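Local coordinates for protein PAN2-PAN3 deadenylation complex catalytic subunit pan2 (Neurospora crassa, PDB 4CZW) that is the catalytic subunit of a deadenylase that probably shortens mRNA poly(A) tails, here as its ubiquitin-protease-like scaffold, predicted to be inactive, joined to the exonuclease domain, at residues Y38-N43 with H362-F367; S52-V56 with L342-V346; L63-L68 with F89-Q93; F28-N34 with F367-G371. All blocks are in the same frame, centred on the assembly; numbering follows the deposited sequence.

Contact 1 of 4, residues Y38-N43 with H362-F367; sequences YPGLEN and HLFNDF
The amide nitrogen ND2 of Asn43 serves two acceptors: it donates to OD2 of Asp366 at 2.8 Å and to the backbone O of Cys16. It approaches the carboxylate from above its plane, in a bond bent to 141°. With CG between the backbone N and the carbonyl carbon (chi1 55°), the amide reaches both Asp366 and Phe367. Asparagine suits the place because its other branch is useful too: OD1 lies 3.4 Å from CE2 of Phe367, in the plane of that ring, where the slightly positive C-H edge can face an oxygen. Asp366 passes its second oxygen, OD1, to ND2 of Asn51, and the carboxylate ties the two segments to the start of the next helix.

Between the ends the backbones come close. Leu41 N gives a weak bond to Asp366 O at 3.1 Å, and Gly40 CA touches the same carbonyl with a C-H. A beta carbon on Gly40 would probably crowd that oxygen and the CA of Phe367, which makes glycine a natural fit.

At the far end Tyr38 turns its ring edge to the face of His362 in a T-shaped pair, centroids 4.8 Å apart and planes at 61°. The phenol OH is bonded to Glu352 and Arg360, while His362 ND1 reaches the backbone O of Arg360. Tyr38 CB also packs on the edge of Phe364, at 4.0 Å from CZ.

Strand 40-41 is flanked by its parallel partner 99-100, while strand 361-365 is the antiparallel neighbour of 339-347. Leu41 and Phe364 both rest on helix 51-58.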
loop_
_atom_site.group_PDB
_atom_site.type_symbol
_atom_site.label_atom_id
_atom_site.label_comp_id
_atom_site.label_asym_id
_atom_site.label_seq_id
_atom_site.Cartn_x
_atom_site.Cartn_y
_atom_site.Cartn_z
ATOM N N TYR A 38 13.774 -3.211 5.320
ATOM C CA TYR A 38 12.394 -2.741 5.320
ATOM C C TYR A 38 12.308 -1.336 4.735
ATOM O O TYR A 38 12.652 -0.359 5.402
ATOM C CB TYR A 38 11.819 -2.770 6.736
ATOM C CG TYR A 38 12.033 -4.088 7.444
ATOM C CD1 TYR A 38 11.230 -5.186 7.166
ATOM C CD2 TYR A 38 13.041 -4.235 8.387
ATOM C CE1 TYR A 38 11.423 -6.394 7.809
ATOM C CE2 TYR A 38 13.242 -5.439 9.036
ATOM C CZ TYR A 38 12.431 -6.514 8.743
ATOM O OH TYR A 38 12.627 -7.715 9.386
ATOM N N PRO A 39 11.843 -1.234 3.482
ATOM C CA PRO A 39 11.781 0.039 2.757
ATOM C C PRO A 39 10.771 1.014 3.349
ATOM O O PRO A 39 9.769 0.594 3.927
ATOM C CB PRO A 39 11.361 -0.385 1.347
ATOM C CG PRO A 39 10.618 -1.658 1.548
ATOM C CD PRO A 39 11.317 -2.352 2.680
ATOM N N GLY A 40 11.044 2.306 3.204
ATOM C CA GLY A 40 10.124 3.337 3.644
ATOM C C GLY A 40 9.378 3.930 2.465
ATOM O O GLY A 40 9.569 3.501 1.327
ATOM N N LEU A 41 8.531 4.918 2.731
ATOM C CA LEU A 41 7.747 5.551 1.677
ATOM C C LEU A 41 8.110 7.024 1.518
ATOM O O LEU A 41 8.252 7.748 2.501
ATOM C CB LEU A 41 6.251 5.402 1.964
ATOM C CG LEU A 41 5.703 3.975 1.918
ATOM C CD1 LEU A 41 4.263 3.931 2.403
ATOM C CD2 LEU A 41 5.810 3.405 0.512
ATOM N N GLU A 42 8.256 7.458 0.271
ATOM C CA GLU A 42 8.639 8.833 -0.032
ATOM C C GLU A 42 7.489 9.799 0.260
ATOM O O GLU A 42 6.320 9.439 0.125
ATOM C CB GLU A 42 9.089 8.944 -1.490
ATOM C CG GLU A 42 10.237 8.005 -1.834
ATOM C CD GLU A 42 10.552 7.967 -3.316
ATOM O OE1 GLU A 42 9.966 8.770 -4.072
ATOM O OE2 GLU A 42 11.387 7.132 -3.724
ATOM N N ASN A 43 7.828 11.023 0.657
ATOM C CA ASN A 43 6.836 11.965 1.171
ATOM C C ASN A 43 6.623 13.218 0.324
ATOM O O ASN A 43 6.148 14.236 0.831
ATOM C CB ASN A 43 7.223 12.393 2.590
ATOM C CG ASN A 43 8.627 12.966 2.665
ATOM O OD1 ASN A 43 9.300 13.134 1.649
ATOM N ND2 ASN A 43 9.075 13.272 3.878
ATOM N N HIS A 362 10.476 -1.121 14.530
ATOM C CA HIS A 362 11.160 -0.202 13.628
ATOM C C HIS A 362 10.426 1.129 13.512
ATOM O O HIS A 362 9.197 1.181 13.570
ATOM C CB HIS A 362 11.315 -0.824 12.239
ATOM C CG HIS A 362 12.347 -1.904 12.171
ATOM N ND1 HIS A 362 12.138 -3.169 12.677
ATOM C CD2 HIS A 362 13.599 -1.908 11.655
ATOM C CE1 HIS A 362 13.216 -3.906 12.475
ATOM N NE2 HIS A 362 14.117 -3.164 11.856
ATOM N N LEU A 363 11.189 2.203 13.344
ATOM C CA LEU A 363 10.620 3.527 13.132
ATOM C C LEU A 363 10.543 3.847 11.644
ATOM O O LEU A 363 11.566 3.935 10.966
ATOM C CB LEU A 363 11.445 4.591 13.859
ATOM C CG LEU A 363 11.135 6.048 13.509
ATOM C CD1 LEU A 363 9.695 6.398 13.850
ATOM C CD2 LEU A 363 12.103 6.987 14.214
ATOM N N PHE A 364 9.325 4.017 11.140
ATOM C CA PHE A 364 9.126 4.354 9.736
ATOM C C PHE A 364 8.793 5.832 9.563
ATOM O O PHE A 364 7.631 6.202 9.393
ATOM C CB PHE A 364 8.018 3.490 9.126
ATOM C CG PHE A 364 8.396 2.045 8.964
ATOM C CD1 PHE A 364 9.031 1.607 7.813
ATOM C CD2 PHE A 364 8.114 1.125 9.959
ATOM C CE1 PHE A 364 9.380 0.278 7.659
ATOM C CE2 PHE A 364 8.460 -0.206 9.811
ATOM C CZ PHE A 364 9.093 -0.629 8.659
ATOM N N ASN A 365 9.821 6.671 9.618
ATOM C CA ASN A 365 9.663 8.096 9.356
ATOM C C ASN A 365 9.813 8.367 7.866
ATOM O O ASN A 365 10.882 8.771 7.405
ATOM C CB ASN A 365 10.680 8.910 10.159
ATOM C CG ASN A 365 10.487 10.407 10.003
ATOM O OD1 ASN A 365 9.491 10.864 9.442
ATOM N ND2 ASN A 365 11.441 11.180 10.510
ATOM N N ASP A 366 8.731 8.135 7.126
ATOM C CA ASP A 366 8.739 8.207 5.667
ATOM C C ASP A 366 9.809 7.284 5.087
ATOM O O ASP A 366 9.783 6.077 5.328
ATOM C CB ASP A 366 8.944 9.649 5.193
ATOM C CG ASP A 366 7.721 10.516 5.426
ATOM O OD1 ASP A 366 6.597 10.050 5.140
ATOM O OD2 ASP A 366 7.878 11.661 5.898
ATOM N N PHE A 367 10.748 7.843 4.331
ATOM C CA PHE A 367 11.794 7.026 3.721
ATOM C C PHE A 367 12.987 6.850 4.657
ATOM O O PHE A 367 13.995 6.249 4.286
ATOM C CB PHE A 367 12.244 7.624 2.383
ATOM C CG PHE A 367 12.682 9.059 2.465
ATOM C CD1 PHE A 367 14.003 9.382 2.735
ATOM C CD2 PHE A 367 11.779 10.087 2.251
ATOM C CE1 PHE A 367 14.410 10.700 2.803
ATOM C CE2 PHE A 367 12.180 11.408 2.318
ATOM C CZ PHE A 367 13.497 11.714 2.592
#

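Contact 2 of 4, residues S52-V56 with L342-V346; sequences SLLQV and LVATV
Ser52 sets its small side chain against the backbone of the strand: CB lies 3.4 Å from Val343 O, and OG lies 3.5 Å from CB of Leu342. A serine is short enough to let helix and strand approach here, where Ser52 and Ala344 have CA atoms 4.7 Å apart. The methyl group of Ala344 meets this turn, 3.5 Å from Ser52 O. That oxygen also accepts the helical bond from Val56 N.

One turn on, Gln55 offers only CB to the strand, 4.2 Å from Ala344 CB. Its chain bends at chi2 (-78°), and NE2 gives a weak hydrogen bond to Pro39 O.

Val56 closes the contact with a single branch. Its CG2, placed anti to the carbonyl carbon, meets CG2 of Val346 at 3.7 Å and Ala344 CB at 4.0 Å. Branched apolar side chains suit this buried seam.

The helix axis runs 7.4 Å from that of the strand and nearly parallel to it, at 15°. Such a helix lying on a sheet belongs to the core of the papain-like ubiquitin-specific protease fold, in whose active members the corresponding helix carries the catalytic cysteine near its start; this domain is predicted to be inactive.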
loop_
_atom_site.group_PDB
_atom_site.type_symbol
_atom_site.label_atom_id
_atom_site.label_comp_id
_atom_site.label_asym_id
_atom_site.label_seq_id
_atom_site.Cartn_x
_atom_site.Cartn_y
_atom_site.Cartn_z
ATOM N N SER A 52 2.391 6.409 7.002
ATOM C CA SER A 52 2.450 5.749 8.301
ATOM C C SER A 52 1.366 4.686 8.433
ATOM O O SER A 52 1.607 3.603 8.967
ATOM C CB SER A 52 2.315 6.771 9.430
ATOM O OG SER A 52 3.291 7.788 9.312
ATOM N N LEU A 53 0.173 5.002 7.939
ATOM C CA LEU A 53 -0.949 4.073 7.991
ATOM C C LEU A 53 -0.711 2.873 7.081
ATOM O O LEU A 53 -1.003 1.737 7.451
ATOM C CB LEU A 53 -2.249 4.780 7.602
ATOM C CG LEU A 53 -3.490 3.889 7.523
ATOM C CD1 LEU A 53 -3.763 3.224 8.862
ATOM C CD2 LEU A 53 -4.698 4.688 7.067
ATOM N N LEU A 54 -0.179 3.136 5.892
ATOM C CA LEU A 54 0.109 2.082 4.927
ATOM C C LEU A 54 1.137 1.095 5.472
ATOM O O LEU A 54 1.036 -0.109 5.242
ATOM C CB LEU A 54 0.602 2.683 3.608
ATOM C CG LEU A 54 -0.411 3.511 2.813
ATOM C CD1 LEU A 54 0.241 4.128 1.587
ATOM C CD2 LEU A 54 -1.606 2.658 2.415
ATOM N N GLN A 55 2.123 1.616 6.198
ATOM C CA GLN A 55 3.155 0.780 6.804
ATOM C C GLN A 55 2.561 -0.136 7.865
ATOM O O GLN A 55 2.802 -1.342 7.866
ATOM C CB GLN A 55 4.258 1.643 7.422
ATOM C CG GLN A 55 5.082 2.440 6.421
ATOM C CD GLN A 55 6.115 1.597 5.696
ATOM O OE1 GLN A 55 6.148 0.375 5.834
ATOM N NE2 GLN A 55 6.971 2.252 4.920
ATOM N N VAL A 56 1.781 0.452 8.769
ATOM C CA VAL A 56 1.163 -0.288 9.862
ATOM C C VAL A 56 0.241 -1.389 9.338
ATOM O O VAL A 56 0.241 -2.508 9.852
ATOM C CB VAL A 56 0.367 0.654 10.790
ATOM C CG1 VAL A 56 -0.390 -0.138 11.833
ATOM C CG2 VAL A 56 1.301 1.650 11.460
ATOM N N LEU A 342 3.388 12.643 10.392
ATOM C CA LEU A 342 3.183 11.321 10.971
ATOM C C LEU A 342 4.326 10.348 10.699
ATOM O O LEU A 342 4.925 10.353 9.625
ATOM C CB LEU A 342 1.874 10.728 10.450
ATOM C CG LEU A 342 0.670 11.666 10.526
ATOM C CD1 LEU A 342 -0.543 11.042 9.864
ATOM C CD2 LEU A 342 0.365 12.037 11.969
ATOM N N VAL A 343 4.617 9.513 11.691
ATOM C CA VAL A 343 5.562 8.416 11.530
ATOM C C VAL A 343 4.890 7.121 11.966
ATOM O O VAL A 343 3.772 7.141 12.483
ATOM C CB VAL A 343 6.850 8.631 12.348
ATOM C CG1 VAL A 343 7.526 9.936 11.945
ATOM C CG2 VAL A 343 6.542 8.616 13.838
ATOM N N ALA A 344 5.565 5.997 11.757
ATOM C CA ALA A 344 5.005 4.706 12.133
ATOM C C ALA A 344 6.011 3.864 12.907
ATOM O O ALA A 344 7.118 3.609 12.434
ATOM C CB ALA A 344 4.529 3.957 10.897
ATOM N N THR A 345 5.620 3.445 14.106
ATOM C CA THR A 345 6.428 2.533 14.903
ATOM C C THR A 345 5.790 1.151 14.872
ATOM O O THR A 345 4.747 0.925 15.484
ATOM C CB THR A 345 6.571 3.013 16.357
ATOM O OG1 THR A 345 5.271 3.190 16.935
ATOM C CG2 THR A 345 7.323 4.334 16.407
ATOM N N VAL A 346 6.420 0.229 14.150
ATOM C CA VAL A 346 5.823 -1.074 13.878
ATOM C C VAL A 346 6.733 -2.234 14.279
ATOM O O VAL A 346 7.941 -2.198 14.049
ATOM C CB VAL A 346 5.474 -1.213 12.376
ATOM C CG1 VAL A 346 4.849 -2.568 12.086
ATOM C CG2 VAL A 346 4.545 -0.091 11.939
#

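Contact 3 of 4, residues L63-L68 with F89-Q93; sequences LRNMAL and FDMLQ
Phe89 of helix 81-94 packs on Arg64 and Ala67 of helix 61-71, and these two helices together with the loop between them supply the ligands of a zinc site, His70, Cys75, Cys80 and Cys83. The ring lies against the helix surface: CD2 is 3.8 Å from Ala67 CB and 3.7 Å from Arg64 CA, while Leu63 O lies at the ring edge. Alanine suits the spot because its single methyl lets a broad phenylalanine come up to the helix. The side chain of Ala67 is about 9 Å from the zinc ion, which places this packing near the metal site without touching it.

The helices cross steeply, at -119° with axes 11.0 Å apart, and long side chains bridge the gap. A first torsion of -170° swings CG of Arg64 away from its own N, and the chain passes Phe89 obliquely, CG to CB 4.0 Å, bringing CD to 3.6 Å from Gln93 OE1. Its NE donates to the backbone O of His58. With an alanine in place of Arg64, Phe89 CB and Gln93 would probably lose their cover and His58 O its arginine donor.

Gln93 is steadied from its own helix: NE2 donates to OD1 of Asp90 at 3.0 Å, a nearly straight bond (165°) met on the anti side of the carboxylate. The same NE2 lies 3.8 Å from CD1 of Leu68, which also leans on Trp405. Asp90 OD2 accepts weak bonds from Trp537 and Asn541 in helix 529-541 of the exonuclease region.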
loop_
_atom_site.group_PDB
_atom_site.type_symbol
_atom_site.label_atom_id
_atom_site.label_comp_id
_atom_site.label_asym_id
_atom_site.label_seq_id
_atom_site.Cartn_x
_atom_site.Cartn_y
_atom_site.Cartn_z
ATOM N N LEU A 63 -4.313 -8.117 7.093
ATOM C CA LEU A 63 -4.599 -7.037 6.156
ATOM C C LEU A 63 -3.822 -7.199 4.854
ATOM O O LEU A 63 -4.359 -6.964 3.772
ATOM C CB LEU A 63 -4.284 -5.677 6.784
ATOM C CG LEU A 63 -5.224 -5.203 7.894
ATOM C CD1 LEU A 63 -4.838 -3.811 8.365
ATOM C CD2 LEU A 63 -6.665 -5.230 7.413
ATOM N N ARG A 64 -2.557 -7.602 4.960
ATOM C CA ARG A 64 -1.711 -7.769 3.781
ATOM C C ARG A 64 -2.217 -8.909 2.903
ATOM O O ARG A 64 -2.291 -8.776 1.682
ATOM C CB ARG A 64 -0.254 -8.024 4.181
ATOM C CG ARG A 64 0.712 -7.975 3.003
ATOM C CD ARG A 64 2.007 -8.731 3.275
ATOM N NE ARG A 64 2.877 -8.056 4.233
ATOM C CZ ARG A 64 4.080 -8.500 4.588
ATOM N NH1 ARG A 64 4.557 -9.620 4.060
ATOM N NH2 ARG A 64 4.808 -7.825 5.467
ATOM N N ASN A 65 -2.564 -10.028 3.533
ATOM C CA ASN A 65 -3.113 -11.170 2.812
ATOM C C ASN A 65 -4.430 -10.814 2.132
ATOM O O ASN A 65 -4.638 -11.125 0.961
ATOM C CB ASN A 65 -3.310 -12.354 3.761
ATOM C CG ASN A 65 -3.901 -13.565 3.066
ATOM O OD1 ASN A 65 -3.189 -14.333 2.418
ATOM N ND2 ASN A 65 -5.211 -13.742 3.200
HETATM N N MSE A 66 -5.304 -10.149 2.882
HETATM C CA MSE A 66 -6.610 -9.724 2.390
HETATM C C MSE A 66 -6.511 -8.953 1.076
HETATM O O MSE A 66 -7.258 -9.215 0.133
HETATM C CB MSE A 66 -7.303 -8.863 3.446
HETATM C CG MSE A 66 -8.713 -8.430 3.096
HETATM SE SE MSE A 66 -9.431 -7.212 4.439
HETATM C CE MSE A 66 -8.967 -8.226 6.035
ATOM N N ALA A 67 -5.577 -8.010 1.020
ATOM C CA ALA A 67 -5.401 -7.168 -0.158
ATOM C C ALA A 67 -4.821 -7.950 -1.332
ATOM O O ALA A 67 -5.238 -7.770 -2.476
ATOM C CB ALA A 67 -4.512 -5.979 0.175
ATOM N N LEU A 68 -3.857 -8.819 -1.041
ATOM C CA LEU A 68 -3.189 -9.597 -2.079
ATOM C C LEU A 68 -4.119 -10.632 -2.706
ATOM O O LEU A 68 -4.060 -10.876 -3.910
ATOM C CB LEU A 68 -1.946 -10.284 -1.512
ATOM C CG LEU A 68 -0.773 -9.361 -1.172
ATOM C CD1 LEU A 68 0.350 -10.142 -0.511
ATOM C CD2 LEU A 68 -0.273 -8.653 -2.420
ATOM N N PHE A 89 1.498 -3.027 -0.932
ATOM C CA PHE A 89 1.972 -4.089 -0.050
ATOM C C PHE A 89 2.971 -4.985 -0.769
ATOM O O PHE A 89 3.948 -5.445 -0.178
ATOM C CB PHE A 89 0.802 -4.927 0.470
ATOM C CG PHE A 89 -0.093 -4.196 1.431
ATOM C CD1 PHE A 89 0.296 -2.988 1.985
ATOM C CD2 PHE A 89 -1.324 -4.723 1.783
ATOM C CE1 PHE A 89 -0.527 -2.317 2.869
ATOM C CE2 PHE A 89 -2.151 -4.059 2.667
ATOM C CZ PHE A 89 -1.752 -2.855 3.212
ATOM N N ASP A 90 2.716 -5.223 -2.051
ATOM C CA ASP A 90 3.589 -6.053 -2.869
ATOM C C ASP A 90 4.944 -5.381 -3.058
ATOM O O ASP A 90 5.981 -6.041 -3.047
ATOM C CB ASP A 90 2.941 -6.335 -4.225
ATOM C CG ASP A 90 3.589 -7.495 -4.951
ATOM O OD1 ASP A 90 4.162 -8.373 -4.273
ATOM O OD2 ASP A 90 3.517 -7.530 -6.197
HETATM N N MSE A 91 4.930 -4.062 -3.224
HETATM C CA MSE A 91 6.163 -3.304 -3.394
HETATM C C MSE A 91 6.996 -3.303 -2.117
HETATM O O MSE A 91 8.223 -3.345 -2.168
HETATM C CB MSE A 91 5.859 -1.866 -3.820
HETATM C CG MSE A 91 5.293 -1.743 -5.223
HETATM SE SE MSE A 91 5.175 0.107 -5.827
HETATM C CE MSE A 91 3.946 0.807 -4.488
ATOM N N LEU A 92 6.320 -3.257 -0.973
ATOM C CA LEU A 92 7.002 -3.214 0.315
ATOM C C LEU A 92 7.622 -4.559 0.682
ATOM O O LEU A 92 8.529 -4.625 1.511
ATOM C CB LEU A 92 6.036 -2.767 1.414
ATOM C CG LEU A 92 5.524 -1.330 1.305
ATOM C CD1 LEU A 92 4.562 -1.009 2.441
ATOM C CD2 LEU A 92 6.685 -0.349 1.290
ATOM N N GLN A 93 7.135 -5.630 0.063
ATOM C CA GLN A 93 7.663 -6.963 0.338
ATOM C C GLN A 93 8.617 -7.422 -0.763
ATOM O O GLN A 93 9.443 -8.308 -0.546
ATOM C CB GLN A 93 6.523 -7.972 0.509
ATOM C CG GLN A 93 5.712 -8.232 -0.747
ATOM C CD GLN A 93 4.578 -9.213 -0.515
ATOM O OE1 GLN A 93 4.311 -9.615 0.617
ATOM N NE2 GLN A 93 3.904 -9.604 -1.591
#

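Contact 4 of 4, residues F28-N34 with F367-G371; sequences FDFGFFN and FSVRG
The ring of Phe367 is met on one face by the edge of Phe30, with the edge of Phe28 on the same side but offset, and its own edge is turned to a face of Phe33. All three pairs are edge-to-face with planes near 90°. Phe30 is centred 5.3 Å from it, whereas Phe28 is farther, at 5.9 Å. CE1 of Phe367 stands 3.6 Å above the plane of Phe33, toward the rim, and CD2 of Phe32 lies over the centre of the opposite face. Phe30 in turn receives CD2 of Phe28 over its ring centre.

Flat rings suit this loop because each can offer a C-H edge to one neighbour and a face to another. Replacing Phe33 by alanine is likely to leave the edge of Phe367 without its partner and CD2 of Phe32 without the ring face it meets.

Beyond the cluster the backbones join: Val369 N donates to Phe33 O at 3.1 Å, bent at 137°. Asn34, with CG anti to the backbone N (chi1 -176°), runs alongside Val369, OD1 3.3 Å from CB. Its amide is otherwise engaged, OD1 with Thr36 OG1 and ND2 with the carbonyls of Tyr38 and Pro98.

With one backbone bond across and no side-chain hydrogen bond or salt bridge, the attachment of residues 28-34 to Phe367 and the strand that follows rests chiefly on aromatic packing.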
loop_
_atom_site.group_PDB
_atom_site.type_symbol
_atom_site.label_atom_id
_atom_site.label_comp_id
_atom_site.label_asym_id
_atom_site.label_seq_id
_atom_site.Cartn_x
_atom_site.Cartn_y
_atom_site.Cartn_z
ATOM N N PHE A 28 19.042 11.346 -5.747
ATOM C CA PHE A 28 18.940 11.559 -4.302
ATOM C C PHE A 28 19.289 10.283 -3.542
ATOM O O PHE A 28 18.801 9.199 -3.874
ATOM C CB PHE A 28 17.533 12.034 -3.925
ATOM C CG PHE A 28 17.363 12.352 -2.464
ATOM C CD1 PHE A 28 17.712 13.599 -1.968
ATOM C CD2 PHE A 28 16.836 11.414 -1.591
ATOM C CE1 PHE A 28 17.549 13.897 -0.629
ATOM C CE2 PHE A 28 16.671 11.709 -0.250
ATOM C CZ PHE A 28 17.029 12.952 0.229
ATOM N N ASP A 29 20.130 10.420 -2.520
ATOM C CA ASP A 29 20.639 9.266 -1.792
ATOM C C ASP A 29 19.664 8.778 -0.723
ATOM O O ASP A 29 19.795 9.124 0.452
ATOM C CB ASP A 29 21.986 9.606 -1.160
ATOM C CG ASP A 29 22.703 8.386 -0.624
ATOM O OD1 ASP A 29 22.359 7.258 -1.041
ATOM O OD2 ASP A 29 23.618 8.557 0.210
ATOM N N PHE A 30 18.690 7.974 -1.140
ATOM C CA PHE A 30 17.723 7.395 -0.215
ATOM C C PHE A 30 18.378 6.366 0.706
ATOM O O PHE A 30 17.916 6.143 1.827
ATOM C CB PHE A 30 16.567 6.742 -0.979
ATOM C CG PHE A 30 15.606 7.723 -1.592
ATOM C CD1 PHE A 30 14.705 8.416 -0.798
ATOM C CD2 PHE A 30 15.584 7.933 -2.962
ATOM C CE1 PHE A 30 13.812 9.312 -1.358
ATOM C CE2 PHE A 30 14.693 8.827 -3.526
ATOM C CZ PHE A 30 13.807 9.517 -2.725
ATOM N N GLY A 31 19.450 5.740 0.224
ATOM C CA GLY A 31 20.147 4.716 0.983
ATOM C C GLY A 31 20.798 5.243 2.247
ATOM O O GLY A 31 21.161 4.473 3.136
ATOM N N PHE A 32 20.946 6.560 2.326
ATOM C CA PHE A 32 21.517 7.205 3.501
ATOM C C PHE A 32 20.557 7.161 4.685
ATOM O O PHE A 32 20.979 7.147 5.841
ATOM C CB PHE A 32 21.893 8.654 3.177
ATOM C CG PHE A 32 22.352 9.447 4.369
ATOM C CD1 PHE A 32 23.640 9.311 4.855
ATOM C CD2 PHE A 32 21.495 10.338 4.995
ATOM C CE1 PHE A 32 24.064 10.041 5.948
ATOM C CE2 PHE A 32 21.912 11.071 6.089
ATOM C CZ PHE A 32 23.199 10.922 6.566
ATOM N N PHE A 33 19.261 7.130 4.392
ATOM C CA PHE A 33 18.241 7.214 5.431
ATOM C C PHE A 33 17.702 5.845 5.843
ATOM O O PHE A 33 16.937 5.736 6.801
ATOM C CB PHE A 33 17.087 8.105 4.964
ATOM C CG PHE A 33 17.495 9.519 4.651
ATOM C CD1 PHE A 33 17.923 9.866 3.380
ATOM C CD2 PHE A 33 17.450 10.501 5.629
ATOM C CE1 PHE A 33 18.298 11.163 3.089
ATOM C CE2 PHE A 33 17.823 11.801 5.343
ATOM C CZ PHE A 33 18.248 12.131 4.072
ATOM N N ASN A 34 18.108 4.801 5.127
ATOM C CA ASN A 34 17.627 3.453 5.415
ATOM C C ASN A 34 18.678 2.382 5.125
ATOM O O ASN A 34 19.070 2.178 3.977
ATOM C CB ASN A 34 16.349 3.170 4.618
ATOM C CG ASN A 34 15.740 1.817 4.941
ATOM O OD1 ASN A 34 16.069 1.196 5.952
ATOM N ND2 ASN A 34 14.838 1.357 4.081
ATOM N N PHE A 367 10.748 7.843 4.331
ATOM C CA PHE A 367 11.794 7.026 3.721
ATOM C C PHE A 367 12.987 6.850 4.657
ATOM O O PHE A 367 13.995 6.249 4.286
ATOM C CB PHE A 367 12.244 7.624 2.383
ATOM C CG PHE A 367 12.682 9.059 2.465
ATOM C CD1 PHE A 367 14.003 9.382 2.735
ATOM C CD2 PHE A 367 11.779 10.087 2.251
ATOM C CE1 PHE A 367 14.410 10.700 2.803
ATOM C CE2 PHE A 367 12.180 11.408 2.318
ATOM C CZ PHE A 367 13.497 11.714 2.592
ATOM N N SER A 368 12.866 7.374 5.872
ATOM C CA SER A 368 13.886 7.167 6.895
ATOM C C SER A 368 13.468 6.037 7.831
ATOM O O SER A 368 12.570 6.203 8.657
ATOM C CB SER A 368 14.130 8.453 7.685
ATOM O OG SER A 368 15.117 8.258 8.684
ATOM N N VAL A 369 14.123 4.889 7.694
ATOM C CA VAL A 369 13.776 3.707 8.475
ATOM C C VAL A 369 14.888 3.340 9.452
ATOM O O VAL A 369 16.063 3.312 9.084
ATOM C CB VAL A 369 13.484 2.505 7.559
ATOM C CG1 VAL A 369 13.076 1.291 8.381
ATOM C CG2 VAL A 369 12.405 2.863 6.551
ATOM N N ARG A 370 14.511 3.054 10.693
ATOM C CA ARG A 370 15.483 2.750 11.735
ATOM C C ARG A 370 14.922 1.741 12.730
ATOM O O ARG A 370 13.731 1.768 13.043
ATOM C CB ARG A 370 15.891 4.031 12.460
ATOM C CG ARG A 370 17.385 4.207 12.648
ATOM C CD ARG A 370 17.712 5.654 12.980
ATOM N NE ARG A 370 18.417 6.324 11.891
ATOM C CZ ARG A 370 17.826 6.831 10.813
ATOM N NH1 ARG A 370 16.510 6.741 10.672
ATOM N NH2 ARG A 370 18.550 7.423 9.874
ATOM N N GLY A 371 15.780 0.851 13.221
ATOM C CA GLY A 371 15.378 -0.112 14.230
ATOM C C GLY A 371 15.380 0.516 15.610
ATOM O O GLY A 371 16.276 1.291 15.945
#

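How the contacts relate
Contacts 1, 2 and 4 gather on one sheet, whose strands 339-347, 361-365 and 368-371 are successive neighbours: contact 2 sets helix 51-58 on the first, contact 1 brings residues 38-43 to the second, and contact 4 adds residues 28-34 to the third. Contacts 1 and 4 share Phe367. Contact 2 is wholly buried and joined by a serine and small apolar groups; contact 1 mixes amide, carboxylate and rings; contact 4, its centre about 19 Å from that of the chain, is also largely buried, though Phe28 and Phe33 are partly exposed. Contact 3 joins two helices instead, nearest the centre of the chain, and touches contact 2 where Phe89 meets Leu54 O, and contact 1 through Leu92.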